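Side-chain contact in intracellular sulfur oxidation protein DsrF (Allochromatium vinosum, PDB 2HY5), which is of unknown function but could take part in the oxidation of intracellular sulfur: residues E27-G32 with R70-Y75. Numbering follows the deposited sequence.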
loop_
_atom_site.group_PDB
_atom_site.type_symbol
_atom_site.label_atom_id
_atom_site.label_comp_id
_atom_site.label_asym_id
_atom_site.label_seq_id
_atom_site.Cartn_x
_atom_site.Cartn_y
_atom_site.Cartn_z
ATOM N N GLU B 27 -5.248 4.025 17.798
ATOM C CA GLU B 27 -5.541 2.970 18.767
ATOM C C GLU B 27 -4.328 2.676 19.654
ATOM O O GLU B 27 -4.472 2.428 20.854
ATOM C CB GLU B 27 -5.963 1.686 18.042
ATOM C CG GLU B 27 -7.369 1.704 17.477
ATOM C CD GLU B 27 -8.424 1.407 18.524
ATOM O OE1 GLU B 27 -9.207 0.453 18.321
ATOM O OE2 GLU B 27 -8.472 2.124 19.551
ATOM N N VAL B 28 -3.134 2.713 19.066
ATOM C CA VAL B 28 -1.908 2.445 19.815
ATOM C C VAL B 28 -1.635 3.548 20.836
ATOM O O VAL B 28 -1.208 3.275 21.959
ATOM C CB VAL B 28 -0.681 2.327 18.878
ATOM C CG1 VAL B 28 0.564 1.991 19.698
ATOM C CG2 VAL B 28 -0.919 1.239 17.836
ATOM N N VAL B 29 -1.880 4.795 20.446
ATOM C CA VAL B 29 -1.654 5.912 21.354
ATOM C C VAL B 29 -2.526 5.772 22.595
ATOM O O VAL B 29 -2.056 5.984 23.711
ATOM C CB VAL B 29 -1.958 7.266 20.673
ATOM C CG1 VAL B 29 -1.806 8.403 21.676
ATOM C CG2 VAL B 29 -1.027 7.469 19.497
ATOM N N LEU B 30 -3.791 5.404 22.402
ATOM C CA LEU B 30 -4.717 5.252 23.523
ATOM C C LEU B 30 -4.257 4.125 24.443
ATOM O O LEU B 30 -4.287 4.257 25.667
ATOM C CB LEU B 30 -6.131 4.960 23.011
ATOM C CG LEU B 30 -6.742 5.997 22.059
ATOM C CD1 LEU B 30 -8.164 5.578 21.691
ATOM C CD2 LEU B 30 -6.742 7.365 22.713
ATOM N N ILE B 31 -3.827 3.020 23.846
ATOM C CA ILE B 31 -3.347 1.872 24.610
ATOM C C ILE B 31 -2.066 2.212 25.373
ATOM O O ILE B 31 -1.908 1.850 26.540
ATOM C CB ILE B 31 -3.066 0.670 23.674
ATOM C CG1 ILE B 31 -4.383 0.113 23.132
ATOM C CG2 ILE B 31 -2.276 -0.407 24.411
ATOM C CD1 ILE B 31 -5.274 -0.516 24.189
ATOM N N GLY B 32 -1.159 2.918 24.710
ATOM C CA GLY B 32 0.101 3.280 25.336
ATOM C C GLY B 32 -0.026 4.215 26.523
ATOM O O GLY B 32 0.895 4.325 27.333
ATOM N N ARG B 70 -9.744 14.349 19.639
ATOM C CA ARG B 70 -10.020 15.389 20.625
ATOM C C ARG B 70 -10.016 14.892 22.066
ATOM O O ARG B 70 -10.084 15.692 23.002
ATOM C CB ARG B 70 -11.348 16.083 20.303
ATOM C CG ARG B 70 -11.303 16.869 18.994
ATOM C CD ARG B 70 -12.460 17.848 18.878
ATOM N NE ARG B 70 -13.745 17.183 18.681
ATOM C CZ ARG B 70 -14.098 16.558 17.563
ATOM N NH1 ARG B 70 -13.261 16.507 16.535
ATOM N NH2 ARG B 70 -15.292 15.989 17.469
ATOM N N THR B 71 -9.913 13.578 22.247
ATOM C CA THR B 71 -9.894 12.994 23.587
ATOM C C THR B 71 -8.477 12.666 24.051
ATOM O O THR B 71 -8.273 12.279 25.200
ATOM C CB THR B 71 -10.710 11.687 23.643
ATOM O OG1 THR B 71 -10.016 10.653 22.931
ATOM C CG2 THR B 71 -12.082 11.888 23.030
ATOM N N LEU B 72 -7.505 12.819 23.157
ATOM C CA LEU B 72 -6.116 12.511 23.480
ATOM C C LEU B 72 -5.618 13.130 24.779
ATOM O O LEU B 72 -4.828 12.516 25.495
ATOM C CB LEU B 72 -5.198 12.918 22.326
ATOM C CG LEU B 72 -5.267 12.021 21.084
ATOM C CD1 LEU B 72 -4.350 12.562 20.002
ATOM C CD2 LEU B 72 -4.861 10.597 21.461
ATOM N N GLY B 73 -6.072 14.341 25.084
ATOM C CA GLY B 73 -5.652 14.986 26.316
ATOM C C GLY B 73 -6.114 14.184 27.516
ATOM O O GLY B 73 -5.446 14.148 28.551
ATOM N N ASP B 74 -7.262 13.528 27.378
ATOM C CA ASP B 74 -7.805 12.717 28.458
ATOM C C ASP B 74 -6.935 11.488 28.704
ATOM O O ASP B 74 -7.001 10.876 29.768
ATOM C CB ASP B 74 -9.239 12.288 28.133
ATOM C CG ASP B 74 -10.192 13.467 28.037
ATOM O OD1 ASP B 74 -10.257 14.256 29.004
ATOM O OD2 ASP B 74 -10.876 13.606 26.999
ATOM N N TYR B 75 -6.118 11.130 27.715
ATOM C CA TYR B 75 -5.225 9.981 27.837
ATOM C C TYR B 75 -3.794 10.411 28.148
ATOM O O TYR B 75 -2.835 9.749 27.750
ATOM C CB TYR B 75 -5.239 9.146 26.555
ATOM C CG TYR B 75 -6.513 8.363 26.345
ATOM C CD1 TYR B 75 -7.675 8.986 25.895
ATOM C CD2 TYR B 75 -6.559 6.995 26.614
ATOM C CE1 TYR B 75 -8.857 8.266 25.717
ATOM C CE2 TYR B 75 -7.729 6.266 26.444
ATOM C CZ TYR B 75 -8.875 6.906 25.995
ATOM O OH TYR B 75 -10.035 6.184 25.828
#
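Leu-30 and Tyr-75 make the central meeting here, between helix 21-32, the helix of the beta-alpha-beta crossover joining parallel strands 7-12 and 38-43 of the DsrE/DsrF-like fold, and a short 3-10 turn in the long connection from strand 38-43 to strand 79-83. The side chain of Leu-30 starts close to the ring, its CB 4.0 Å from Tyr-75 CE2. Beyond CG, chi2 near -178° carries CD1 on along the extended chain, and the other methyl, CD2, is left facing the ring. That methyl sits 3.6 Å from the centroid of the Tyr-75 ring and just 7° off its normal, a CH-pi contact that suits both residues: the leucine fork can present one methyl squarely, and the tyrosine offers a broad flat face for it to rest on. The same CD2 lies 3.9 Å from Leu-72 CD2. Leu-72 is long enough for its CD2 to reach Val-29 CG1 as well, at 3.8 Å, where the two branched side chains cross at about a right angle. Val-29 is buried and also touches Tyr-10 of strand 7-12 and Val-77, so a compact apolar residue fits its place. Elsewhere on the helix, Val-28 and Ile-31 pack on Leu-112 and Gly-113 of the neighbouring DsrE subunit. Replacing Tyr-75 with an alanine would probably leave Leu-30 CD2 without its aromatic cover and open a gap beside it, with Leu-72 CD2 its remaining neighbour across the contact. At the ring edge, Thr-71 O lies in plane, 3.4 Å from Tyr-75 CD1.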